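Local coordinates for protein lipopolysaccharide core heptose(I) kinase WaaP (Pseudomonas aeruginosa, PDB 6DFL) that phosphorylates the first heptose of the lipopolysaccharide inner core using ATP, and also autophosphorylates on tyrosines, at residues A88-M93 / V151-R156; L3-P8 / R16-A21; K140-E145 / V177-F182. All coordinates share one frame; numbering follows the deposited sequence.

Contact 1 (A88-M93 / V151-R156); sequences AGVATM and VGDMHR
Val90 meets Asp153 and the start of Met154 in a small contact without a single hydrogen bond from one segment to the other. The CG2 methyl of Val90 does the touching, lying 3.6 Å from Asp153 CB and 4.2 Å from Met154 N, so the branch rests on the helix surface between successive residues. With CG1 anti to the backbone N (chi1 171°), CG2 sits anti to the carbonyl carbon and is left facing the helix. A short beta-branched residue suits this place; it also touches Leu85 and Val186, both apolar. Met154, present as selenomethionine, has an end that leads away from the loop; its side chain also touches Leu85 and His161.

Polar interactions form within each segment or with other parts of the chain. Asp153 presents its methylene to the valine and sends OD1 to Arg156 NH1, at the guanidinium edge and in its plane, a salt bridge modelled doubtfully short. That guanidinium lies flat over Gly152, whose lack of a side chain lets it come down on the backbone. His155 is fixed through both ring nitrogens, by Tyr231 and Asp206. On the loop side, Ala91 and Thr92 OG1 bond to Val186 of strand 184-186.

Gly89 closes helix 76-87 in a Schellman motif, its positive phi (74°) being easily reached without a CB. By topology the segments probably correspond to the αC-β4 loop and helix αE of protein kinases, so the loop leading into N-lobe strand 95-101 rests on a C-lobe helix. The direct contact is van der Waals in kind, with no directional bond across it.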
ATOM      1  N   ALA A  88      -0.249   9.134 -13.800  1.00 68.65           N
ATOM      2  CA  ALA A  88      -0.924   7.849 -13.657  1.00 67.26           C
ATOM      3  C   ALA A  88      -2.106   7.880 -12.700  1.00 67.03           C
ATOM      4  O   ALA A  88      -2.724   6.832 -12.476  1.00 71.39           O
ATOM      5  CB  ALA A  88       0.064   6.779 -13.202  1.00 62.95           C
ATOM      6  N   GLY A  89      -2.436   9.041 -12.136  1.00 67.42           N
ATOM      7  CA  GLY A  89      -3.566   9.121 -11.231  1.00 68.62           C
ATOM      8  C   GLY A  89      -3.360   8.518  -9.852  1.00 77.19           C
ATOM      9  O   GLY A  89      -4.347   8.170  -9.193  1.00 82.90           O
ATOM     10  N   VAL A  90      -2.110   8.380  -9.395  1.00 65.12           N
ATOM     11  CA  VAL A  90      -1.801   7.824  -8.084  1.00 68.26           C
ATOM     12  C   VAL A  90      -1.604   8.983  -7.115  1.00 71.78           C
ATOM     13  O   VAL A  90      -0.722   9.832  -7.311  1.00 69.65           O
ATOM     14  CB  VAL A  90      -0.550   6.936  -8.126  1.00 70.08           C
ATOM     15  CG1 VAL A  90      -0.126   6.564  -6.730  1.00 68.89           C
ATOM     16  CG2 VAL A  90      -0.821   5.711  -8.933  1.00 72.86           C
ATOM     17  N   ALA A  91      -2.402   8.994  -6.059  1.00 65.77           N
ATOM     18  CA  ALA A  91      -2.448  10.124  -5.153  1.00 70.59           C
ATOM     19  C   ALA A  91      -1.146  10.237  -4.345  1.00 66.13           C
ATOM     20  O   ALA A  91      -0.710   9.284  -3.696  1.00 65.21           O
ATOM     21  CB  ALA A  91      -3.666   9.959  -4.252  1.00 66.06           C
ATOM     22  N   THR A  92      -0.507  11.397  -4.407  1.00 67.03           N
ATOM     23  CA  THR A  92       0.793  11.556  -3.779  1.00 71.09           C
ATOM     24  C   THR A  92       0.988  13.023  -3.429  1.00 73.47           C
ATOM     25  O   THR A  92       0.047  13.824  -3.483  1.00 71.58           O
ATOM     26  CB  THR A  92       1.909  11.032  -4.691  1.00 72.73           C
ATOM     27  OG1 THR A  92       3.160  11.076  -3.996  1.00 71.41           O
ATOM     28  CG2 THR A  92       2.024  11.879  -5.926  1.00 72.22           C
HETATM   29  N   MSE A  93       2.220  13.363  -3.053  1.00 74.95           N
HETATM   30  CA  MSE A  93       2.569  14.725  -2.727  1.00 75.52           C
HETATM   31  C   MSE A  93       2.443  15.587  -3.952  1.00 77.19           C
HETATM   32  O   MSE A  93       2.505  15.103  -5.077  1.00 78.21           O
HETATM   33  CB  MSE A  93       3.995  14.823  -2.181  1.00 80.64           C
HETATM   34  CG  MSE A  93       4.202  14.193  -0.823  1.00 79.11           C
HETATM   35 SE   MSE A  93       5.965  13.404  -0.786  1.00 99.63          SE
HETATM   36  CE  MSE A  93       6.622  14.215   0.913  1.00 96.01           C
ATOM     37  N   VAL A 151       0.018   0.499  -5.266  1.00 59.02           N
ATOM     38  CA  VAL A 151       1.339  -0.057  -5.540  1.00 59.20           C
ATOM     39  C   VAL A 151       1.372  -0.682  -6.930  1.00 62.09           C
ATOM     40  O   VAL A 151       2.233  -0.356  -7.756  1.00 61.21           O
ATOM     41  CB  VAL A 151       1.725  -1.063  -4.435  1.00 61.04           C
ATOM     42  CG1 VAL A 151       3.017  -1.791  -4.753  1.00 61.07           C
ATOM     43  CG2 VAL A 151       1.840  -0.369  -3.079  1.00 61.37           C
ATOM     44  N   GLY A 152       0.421  -1.579  -7.214  1.00 62.36           N
ATOM     45  CA  GLY A 152       0.224  -2.029  -8.584  1.00 63.23           C
ATOM     46  C   GLY A 152       0.199  -0.894  -9.584  1.00 59.63           C
ATOM     47  O   GLY A 152       0.919  -0.927 -10.582  1.00 59.76           O
ATOM     48  N   ASP A 153      -0.601   0.146  -9.308  1.00 58.76           N
ATOM     49  CA  ASP A 153      -0.667   1.292 -10.215  1.00 59.98           C
ATOM     50  C   ASP A 153       0.689   1.969 -10.351  1.00 66.19           C
ATOM     51  O   ASP A 153       1.129   2.292 -11.463  1.00 68.97           O
ATOM     52  CB  ASP A 153      -1.715   2.296  -9.729  1.00 62.58           C
ATOM     53  CG  ASP A 153      -3.111   2.039 -10.335  1.00 71.28           C
ATOM     54  OD1 ASP A 153      -3.298   0.986 -10.974  1.00 67.51           O
ATOM     55  OD2 ASP A 153      -4.008   2.893 -10.159  1.00 71.80           O
HETATM   56  N   MSE A 154       1.364   2.179  -9.228  1.00 62.82           N
HETATM   57  CA  MSE A 154       2.696   2.727  -9.198  1.00 65.41           C
HETATM   58  C   MSE A 154       3.653   1.924 -10.076  1.00 59.95           C
HETATM   59  O   MSE A 154       4.386   2.492 -10.883  1.00 57.60           O
HETATM   60  CB  MSE A 154       3.183   2.725  -7.766  1.00 58.19           C
HETATM   61  CG  MSE A 154       4.120   3.816  -7.374  1.00 76.44           C
HETATM   62 SE   MSE A 154       4.499   3.554  -5.467  1.00100.19          SE
HETATM   63  CE  MSE A 154       5.692   2.017  -5.620  1.00 65.50           C
ATOM     64  N   HIS A 155       3.652   0.603  -9.887  1.00 55.09           N
ATOM     65  CA  HIS A 155       4.575  -0.246 -10.628  1.00 58.25           C
ATOM     66  C   HIS A 155       4.256  -0.238 -12.107  1.00 62.88           C
ATOM     67  O   HIS A 155       5.164  -0.105 -12.933  1.00 62.83           O
ATOM     68  CB  HIS A 155       4.538  -1.669 -10.103  1.00 60.77           C
ATOM     69  CG  HIS A 155       5.209  -1.831  -8.786  1.00 66.59           C
ATOM     70  ND1 HIS A 155       5.090  -2.974  -8.027  1.00 70.92           N
ATOM     71  CD2 HIS A 155       6.013  -0.993  -8.093  1.00 60.24           C
ATOM     72  CE1 HIS A 155       5.788  -2.827  -6.915  1.00 62.31           C
ATOM     73  NE2 HIS A 155       6.359  -1.638  -6.935  1.00 65.24           N
ATOM     74  N   ARG A 156       2.963  -0.389 -12.466  1.00 61.39           N
ATOM     75  CA  ARG A 156       2.604  -0.379 -13.881  1.00 66.53           C
ATOM     76  C   ARG A 156       2.900   0.977 -14.482  1.00 67.64           C
ATOM     77  O   ARG A 156       3.003   1.097 -15.705  1.00 64.35           O
ATOM     78  CB  ARG A 156       1.111  -0.721 -14.132  1.00 59.27           C
ATOM     79  CG  ARG A 156       0.646  -2.111 -13.670  1.00 65.91           C
ATOM     80  CD  ARG A 156      -0.889  -2.166 -13.372  1.00 66.21           C
ATOM     81  NE  ARG A 156      -1.206  -3.002 -12.201  1.00 65.03           N
ATOM     82  CZ  ARG A 156      -1.976  -2.623 -11.179  1.00 69.09           C
ATOM     83  NH1 ARG A 156      -2.538  -1.418 -11.150  1.00 64.51           N
ATOM     84  NH2 ARG A 156      -2.193  -3.452 -10.166  1.00 73.95           N
TER

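Contact 2 (L3-P8 / R16-A21); sequences LVLEEP and RDPFEA
Leu3 reaches Pro18 and Phe19 with the two methyls at the end of its side chain. Its CB already points at the helix, and CG, anti to the backbone N (chi1 179°), carries the branch outward from the strand. There the methyls part. Leu3 CD1 comes 4.1 Å from Pro18 CB. It also approaches the neighbouring ring obliquely, with Leu3 CD1 4.2 Å from Phe19 CE1. Leu3 CD2, for its part, is 4.1 Å from Pro18 CG. Leucine and proline cross at about a right angle, a forked tip against a compact ring. Strand 2-5, probably an N-terminal extension, is an edge strand added beside 95-101 to the antiparallel sheet of the kinase-like N-terminal lobe, and helix 18-24 packs on it through these residues. Two places along, on the same side of the strand, Leu5 CD1 lies 3.9 Å from Pro18 CG. Proline suits the first turn of a helix, where its missing N-H costs no bond, and Trp13 also touches its ring. Asp17, the N-cap, accepts from Phe19 N through Asp17 OD1 in a weak bond of 2.8 Å, and its OD2 forms a salt bridge with Arg101 on strand 95-101. Phe19 turns its ring edge-to-face with Phe111, which belongs to the same sheet.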
ATOM      1  N   LEU A   3      14.739  23.537 -13.446  1.00 73.39           N
ATOM      2  CA  LEU A   3      14.068  24.363 -12.461  1.00 76.02           C
ATOM      3  C   LEU A   3      12.608  24.467 -12.843  1.00 76.46           C
ATOM      4  O   LEU A   3      12.289  24.811 -13.985  1.00 77.64           O
ATOM      5  CB  LEU A   3      14.695  25.757 -12.386  1.00 83.65           C
ATOM      6  CG  LEU A   3      14.066  26.738 -11.395  1.00 86.00           C
ATOM      7  CD1 LEU A   3      14.530  26.441  -9.968  1.00 84.55           C
ATOM      8  CD2 LEU A   3      14.396  28.174 -11.787  1.00 89.98           C
ATOM      9  N   VAL A   4      11.733  24.139 -11.900  1.00 75.19           N
ATOM     10  CA  VAL A   4      10.306  24.357 -12.041  1.00 75.71           C
ATOM     11  C   VAL A   4       9.829  25.015 -10.763  1.00 77.90           C
ATOM     12  O   VAL A   4      10.002  24.456  -9.675  1.00 79.25           O
ATOM     13  CB  VAL A   4       9.531  23.050 -12.286  1.00 77.34           C
ATOM     14  CG1 VAL A   4       8.030  23.298 -12.159  1.00 70.85           C
ATOM     15  CG2 VAL A   4       9.876  22.439 -13.656  1.00 75.65           C
ATOM     16  N   LEU A   5       9.226  26.189 -10.888  1.00 85.41           N
ATOM     17  CA  LEU A   5       8.637  26.883  -9.754  1.00 87.87           C
ATOM     18  C   LEU A   5       7.129  26.978  -9.940  1.00 92.09           C
ATOM     19  O   LEU A   5       6.641  27.242 -11.043  1.00 95.37           O
ATOM     20  CB  LEU A   5       9.243  28.277  -9.583  1.00 86.37           C
ATOM     21  CG  LEU A   5      10.692  28.314  -9.099  1.00 89.17           C
ATOM     22  CD1 LEU A   5      11.157  29.745  -8.899  1.00 94.49           C
ATOM     23  CD2 LEU A   5      10.862  27.515  -7.823  1.00 85.40           C
ATOM     24  N   GLU A   6       6.397  26.728  -8.861  1.00 92.84           N
ATOM     25  CA  GLU A   6       4.951  26.877  -8.810  1.00 94.59           C
ATOM     26  C   GLU A   6       4.606  27.731  -7.597  1.00 97.47           C
ATOM     27  O   GLU A   6       5.479  28.122  -6.815  1.00 97.22           O
ATOM     28  CB  GLU A   6       4.254  25.514  -8.739  1.00 93.16           C
ATOM     29  CG  GLU A   6       3.159  25.337  -9.759  1.00100.84           C
ATOM     30  CD  GLU A   6       3.710  25.059 -11.145  1.00105.27           C
ATOM     31  OE1 GLU A   6       4.284  23.958 -11.334  1.00104.64           O
ATOM     32  OE2 GLU A   6       3.583  25.938 -12.034  1.00103.05           O
ATOM     33  N   GLU A   7       3.327  28.010  -7.427  1.00100.01           N
ATOM     34  CA  GLU A   7       2.967  28.873  -6.314  1.00102.44           C
ATOM     35  C   GLU A   7       3.062  28.115  -4.988  1.00 98.49           C
ATOM     36  O   GLU A   7       2.783  26.913  -4.933  1.00 94.88           O
ATOM     37  CB  GLU A   7       1.557  29.430  -6.505  1.00102.53           C
ATOM     38  CG  GLU A   7       1.454  30.476  -7.622  1.00102.12           C
ATOM     39  CD  GLU A   7       2.398  31.654  -7.432  1.00104.86           C
ATOM     40  OE1 GLU A   7       2.495  32.171  -6.296  1.00108.53           O
ATOM     41  OE2 GLU A   7       3.041  32.063  -8.423  1.00104.08           O
ATOM     42  N   PRO A   8       3.427  28.808  -3.889  1.00 98.49           N
ATOM     43  CA  PRO A   8       3.611  30.264  -3.805  1.00100.21           C
ATOM     44  C   PRO A   8       5.017  30.767  -4.134  1.00101.45           C
ATOM     45  O   PRO A   8       5.224  31.977  -4.210  1.00105.99           O
ATOM     46  CB  PRO A   8       3.275  30.561  -2.342  1.00100.38           C
ATOM     47  CG  PRO A   8       3.730  29.342  -1.621  1.00 99.16           C
ATOM     48  CD  PRO A   8       3.525  28.172  -2.562  1.00 98.25           C
ATOM     49  N   ARG A  16      14.835  36.472  -7.664  1.00112.03           N
ATOM     50  CA  ARG A  16      15.715  35.853  -6.689  1.00105.11           C
ATOM     51  C   ARG A  16      16.304  34.581  -7.275  1.00102.27           C
ATOM     52  O   ARG A  16      15.638  33.877  -8.041  1.00101.22           O
ATOM     53  CB  ARG A  16      14.965  35.535  -5.393  1.00103.81           C
ATOM     54  CG  ARG A  16      14.263  36.726  -4.755  1.00105.73           C
ATOM     55  CD  ARG A  16      13.897  36.413  -3.312  1.00102.61           C
ATOM     56  NE  ARG A  16      15.038  35.815  -2.626  1.00104.28           N
ATOM     57  CZ  ARG A  16      15.047  35.431  -1.351  1.00103.98           C
ATOM     58  NH1 ARG A  16      16.143  34.885  -0.837  1.00 93.53           N
ATOM     59  NH2 ARG A  16      13.965  35.583  -0.594  1.00103.49           N
ATOM     60  N   ASP A  17      17.553  34.302  -6.932  1.00 99.78           N
ATOM     61  CA  ASP A  17      18.114  32.994  -7.240  1.00 96.41           C
ATOM     62  C   ASP A  17      17.409  31.969  -6.367  1.00 97.32           C
ATOM     63  O   ASP A  17      17.626  31.962  -5.145  1.00 95.09           O
ATOM     64  CB  ASP A  17      19.620  32.957  -7.003  1.00 93.40           C
ATOM     65  CG  ASP A  17      20.235  31.588  -7.303  1.00 95.81           C
ATOM     66  OD1 ASP A  17      19.539  30.554  -7.215  1.00 96.39           O
ATOM     67  OD2 ASP A  17      21.440  31.539  -7.622  1.00 96.70           O
ATOM     68  N   PRO A  18      16.588  31.078  -6.936  1.00 94.33           N
ATOM     69  CA  PRO A  18      15.833  30.145  -6.090  1.00 90.98           C
ATOM     70  C   PRO A  18      16.722  29.212  -5.289  1.00 86.91           C
ATOM     71  O   PRO A  18      16.345  28.820  -4.182  1.00 87.03           O
ATOM     72  CB  PRO A  18      14.968  29.382  -7.103  1.00 91.30           C
ATOM     73  CG  PRO A  18      14.966  30.258  -8.346  1.00 93.24           C
ATOM     74  CD  PRO A  18      16.322  30.872  -8.367  1.00 89.18           C
ATOM     75  N   PHE A  19      17.898  28.853  -5.804  1.00 84.30           N
ATOM     76  CA  PHE A  19      18.787  27.977  -5.050  1.00 85.42           C
ATOM     77  C   PHE A  19      19.287  28.651  -3.781  1.00 94.86           C
ATOM     78  O   PHE A  19      19.563  27.971  -2.779  1.00 92.62           O
ATOM     79  CB  PHE A  19      19.963  27.548  -5.921  1.00 86.30           C
ATOM     80  CG  PHE A  19      19.578  26.633  -7.019  1.00 89.71           C
ATOM     81  CD1 PHE A  19      18.983  27.121  -8.163  1.00 90.78           C
ATOM     82  CD2 PHE A  19      19.785  25.271  -6.904  1.00 90.76           C
ATOM     83  CE1 PHE A  19      18.606  26.263  -9.185  1.00 89.58           C
ATOM     84  CE2 PHE A  19      19.411  24.405  -7.930  1.00 87.35           C
ATOM     85  CZ  PHE A  19      18.824  24.902  -9.063  1.00 84.90           C
ATOM     86  N   GLU A  20      19.427  29.978  -3.810  1.00 94.03           N
ATOM     87  CA  GLU A  20      19.646  30.722  -2.579  1.00 93.75           C
ATOM     88  C   GLU A  20      18.396  30.710  -1.711  1.00 91.98           C
ATOM     89  O   GLU A  20      18.471  30.442  -0.510  1.00 94.77           O
ATOM     90  CB  GLU A  20      20.063  32.156  -2.902  1.00 96.60           C
ATOM     91  CG  GLU A  20      21.334  32.263  -3.738  1.00100.67           C
ATOM     92  CD  GLU A  20      21.601  33.684  -4.209  1.00110.68           C
ATOM     93  OE1 GLU A  20      20.632  34.473  -4.286  1.00107.05           O
ATOM     94  OE2 GLU A  20      22.775  34.015  -4.494  1.00112.86           O
ATOM     95  N   ALA A  21      17.230  30.948  -2.312  1.00 90.31           N
ATOM     96  CA  ALA A  21      16.014  31.110  -1.522  1.00 92.32           C
ATOM     97  C   ALA A  21      15.625  29.835  -0.773  1.00 95.77           C
ATOM     98  O   ALA A  21      15.097  29.919   0.342  1.00 95.98           O
ATOM     99  CB  ALA A  21      14.867  31.581  -2.411  1.00 94.71           C
TER

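Contact 3 (K140-E145 / V177-F182); sequences KRALVE and VSADDF
Phe182 lays its ring against helix 137-156, its rim on Ala142 and one face under Leu143. Ala142 CB stands 3.4 Å from Phe182 CE1, and the small methyl lets the aromatic ring come close to the helix backbone. At the ring edge, near its plane, Ala142 O lies 3.3 Å from Phe182 CZ. This is no hydrogen bond, though the slightly positive rim of the ring probably makes it a mild attraction. Leu143 comes over the face, offset toward the rim, with its CD2 at 3.5 Å from Phe182 CE2. The phenyl reaches this spot because CG stands between the backbone N and the carbonyl carbon (chi1 66°). The carbonyl O of Ala179 lies 3.7 Å from Ala142 CB; two small side chains here let the backbones approach, Ala142 CA to Ala179 CA being 5.8 Å.

Farther out, an ST turn shapes the loop: Ser178 OG accepts from Asp180 N at 2.9 Å, while Ser178 and Asp181 exchange backbone N-H to O bonds in both directions. Leu143 also touches Trp130. Lys140, whose CB points away from the loop, pairs with Asp223 and with an acidic side chain of another protein chain. The contact thus fixes a beta-hairpin loop, between strands 169-172 and 184-186 and probably equivalent to the β7-β8 hairpin of protein kinases, to helix αE by apolar packing, with Asp180 adding a salt bridge to Arg138 on that helix.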
ATOM      1  N   LYS A 140     -10.812  -2.879   7.116  1.00 80.12           N
ATOM      2  CA  LYS A 140      -9.501  -3.490   6.974  1.00 76.75           C
ATOM      3  C   LYS A 140      -9.251  -3.894   5.530  1.00 72.46           C
ATOM      4  O   LYS A 140      -8.295  -3.437   4.895  1.00 71.71           O
ATOM      5  CB  LYS A 140      -9.400  -4.690   7.909  1.00 75.54           C
ATOM      6  CG  LYS A 140      -8.068  -5.382   7.898  1.00 74.21           C
ATOM      7  CD  LYS A 140      -8.156  -6.605   8.767  1.00 72.43           C
ATOM      8  CE  LYS A 140      -6.841  -7.326   8.815  1.00 75.78           C
ATOM      9  NZ  LYS A 140      -7.075  -8.675   9.397  1.00 79.21           N
ATOM     10  N   ARG A 141     -10.138  -4.721   4.974  1.00 77.14           N
ATOM     11  CA  ARG A 141      -9.924  -5.233   3.623  1.00 70.87           C
ATOM     12  C   ARG A 141      -9.913  -4.109   2.586  1.00 66.33           C
ATOM     13  O   ARG A 141      -9.114  -4.129   1.644  1.00 68.55           O
ATOM     14  CB  ARG A 141     -10.980  -6.287   3.310  1.00 75.44           C
ATOM     15  CG  ARG A 141     -10.856  -7.538   4.190  1.00 75.33           C
ATOM     16  CD  ARG A 141     -11.864  -8.605   3.753  1.00 83.76           C
ATOM     17  NE  ARG A 141     -13.139  -8.512   4.457  1.00 83.11           N
ATOM     18  CZ  ARG A 141     -13.493  -9.310   5.460  1.00 81.32           C
ATOM     19  NH1 ARG A 141     -12.669 -10.260   5.893  1.00 73.86           N
ATOM     20  NH2 ARG A 141     -14.680  -9.156   6.026  1.00 85.40           N
ATOM     21  N   ALA A 142     -10.745  -3.090   2.770  1.00 63.54           N
ATOM     22  CA  ALA A 142     -10.703  -1.956   1.854  1.00 63.62           C
ATOM     23  C   ALA A 142      -9.341  -1.267   1.868  1.00 72.49           C
ATOM     24  O   ALA A 142      -8.854  -0.841   0.812  1.00 72.25           O
ATOM     25  CB  ALA A 142     -11.807  -0.966   2.204  1.00 66.78           C
ATOM     26  N   LEU A 143      -8.704  -1.147   3.043  1.00 70.42           N
ATOM     27  CA  LEU A 143      -7.377  -0.534   3.099  1.00 65.47           C
ATOM     28  C   LEU A 143      -6.321  -1.437   2.471  1.00 62.62           C
ATOM     29  O   LEU A 143      -5.515  -0.984   1.654  1.00 62.53           O
ATOM     30  CB  LEU A 143      -7.018  -0.204   4.545  1.00 67.83           C
ATOM     31  CG  LEU A 143      -7.780   0.995   5.085  1.00 71.64           C
ATOM     32  CD1 LEU A 143      -7.706   1.048   6.590  1.00 77.52           C
ATOM     33  CD2 LEU A 143      -7.220   2.261   4.493  1.00 71.77           C
ATOM     34  N   VAL A 144      -6.315  -2.724   2.835  1.00 60.01           N
ATOM     35  CA  VAL A 144      -5.435  -3.680   2.171  1.00 60.21           C
ATOM     36  C   VAL A 144      -5.557  -3.543   0.656  1.00 69.02           C
ATOM     37  O   VAL A 144      -4.553  -3.487  -0.063  1.00 68.91           O
ATOM     38  CB  VAL A 144      -5.760  -5.116   2.620  1.00 66.47           C
ATOM     39  CG1 VAL A 144      -5.052  -6.102   1.718  1.00 66.59           C
ATOM     40  CG2 VAL A 144      -5.363  -5.334   4.077  1.00 66.56           C
ATOM     41  N   GLU A 145      -6.794  -3.479   0.149  1.00 61.79           N
ATOM     42  CA  GLU A 145      -6.970  -3.456  -1.299  1.00 68.92           C
ATOM     43  C   GLU A 145      -6.573  -2.111  -1.872  1.00 66.35           C
ATOM     44  O   GLU A 145      -5.987  -2.047  -2.958  1.00 67.32           O
ATOM     45  CB  GLU A 145      -8.412  -3.793  -1.678  1.00 70.42           C
ATOM     46  CG  GLU A 145      -8.808  -5.180  -1.243  1.00 77.16           C
ATOM     47  CD  GLU A 145     -10.173  -5.579  -1.778  1.00 89.49           C
ATOM     48  OE1 GLU A 145     -10.662  -4.877  -2.693  1.00 92.03           O
ATOM     49  OE2 GLU A 145     -10.745  -6.582  -1.283  1.00 86.07           O
ATOM     50  N   VAL A 177     -13.519   8.374   8.376  1.00 94.70           N
ATOM     51  CA  VAL A 177     -13.036   7.270   7.563  1.00 93.38           C
ATOM     52  C   VAL A 177     -13.973   6.082   7.738  1.00 93.89           C
ATOM     53  O   VAL A 177     -14.264   5.677   8.869  1.00 91.19           O
ATOM     54  CB  VAL A 177     -11.593   6.908   7.950  1.00 89.88           C
ATOM     55  CG1 VAL A 177     -11.159   5.637   7.261  1.00 88.58           C
ATOM     56  CG2 VAL A 177     -10.659   8.053   7.600  1.00 86.40           C
ATOM     57  N   SER A 178     -14.445   5.523   6.619  1.00 91.90           N
ATOM     58  CA  SER A 178     -15.232   4.297   6.616  1.00 89.84           C
ATOM     59  C   SER A 178     -14.752   3.410   5.478  1.00 92.56           C
ATOM     60  O   SER A 178     -13.946   3.825   4.643  1.00 93.59           O
ATOM     61  CB  SER A 178     -16.720   4.573   6.433  1.00 92.63           C
ATOM     62  OG  SER A 178     -17.051   4.472   5.053  1.00 93.65           O
ATOM     63  N   ALA A 179     -15.294   2.186   5.419  1.00 89.54           N
ATOM     64  CA  ALA A 179     -14.888   1.259   4.365  1.00 87.73           C
ATOM     65  C   ALA A 179     -15.336   1.735   2.990  1.00 91.56           C
ATOM     66  O   ALA A 179     -14.788   1.296   1.968  1.00 90.10           O
ATOM     67  CB  ALA A 179     -15.442  -0.137   4.643  1.00 85.57           C
ATOM     68  N   ASP A 180     -16.329   2.615   2.934  1.00 93.13           N
ATOM     69  CA  ASP A 180     -16.869   3.037   1.653  1.00 95.59           C
ATOM     70  C   ASP A 180     -16.288   4.352   1.197  1.00 94.82           C
ATOM     71  O   ASP A 180     -16.413   4.697   0.016  1.00 95.86           O
ATOM     72  CB  ASP A 180     -18.394   3.140   1.726  1.00 93.62           C
ATOM     73  CG  ASP A 180     -19.035   1.812   2.022  1.00 95.65           C
ATOM     74  OD1 ASP A 180     -18.657   0.825   1.355  1.00 95.82           O
ATOM     75  OD2 ASP A 180     -19.878   1.741   2.941  1.00 98.93           O
ATOM     76  N   ASP A 181     -15.627   5.067   2.095  1.00 91.28           N
ATOM     77  CA  ASP A 181     -15.155   6.410   1.793  1.00 92.13           C
ATOM     78  C   ASP A 181     -13.877   6.665   2.596  1.00 94.36           C
ATOM     79  O   ASP A 181     -13.930   6.851   3.818  1.00 92.43           O
ATOM     80  CB  ASP A 181     -16.240   7.421   2.113  1.00 92.65           C
ATOM     81  CG  ASP A 181     -16.006   8.739   1.438  1.00 99.59           C
ATOM     82  OD1 ASP A 181     -16.110   8.776   0.187  1.00104.07           O
ATOM     83  OD2 ASP A 181     -15.711   9.732   2.151  1.00103.20           O
ATOM     84  N   PHE A 182     -12.738   6.650   1.898  1.00 94.57           N
ATOM     85  CA  PHE A 182     -11.427   7.005   2.437  1.00 85.49           C
ATOM     86  C   PHE A 182     -10.462   7.170   1.273  1.00 84.26           C
ATOM     87  O   PHE A 182     -10.607   6.509   0.241  1.00 86.11           O
ATOM     88  CB  PHE A 182     -10.896   5.944   3.407  1.00 84.16           C
ATOM     89  CG  PHE A 182     -10.592   4.622   2.761  1.00 81.97           C
ATOM     90  CD1 PHE A 182     -11.561   3.631   2.687  1.00 84.74           C
ATOM     91  CD2 PHE A 182      -9.336   4.359   2.241  1.00 79.91           C
ATOM     92  CE1 PHE A 182     -11.291   2.398   2.098  1.00 79.60           C
ATOM     93  CE2 PHE A 182      -9.053   3.123   1.641  1.00 80.85           C
ATOM     94  CZ  PHE A 182     -10.039   2.141   1.572  1.00 77.64           C
TER

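Contacts 1 and 3 share helix 137-156 of the C-terminal lobe: 88-93 meets it near its end and 177-182 near its beginning, with contact centres about 17 Å apart. Contact 1 lies closer to catalysis, the side chain of Met154 being about 9 Å from that of Asp163, the probable catalytic aspartate. Contact 3 lies nearer the bound palmitoyl phosphopantetheine, about 4 Å from the Leu143 side chain, against about 12 Å from that of Met154. One helix therefore spans from ligand to active-site neighbourhood. Contact 2, in the N-terminal lobe, stands apart, its centre about 27 Å from that of contact 1 and 38 Å from that of contact 3.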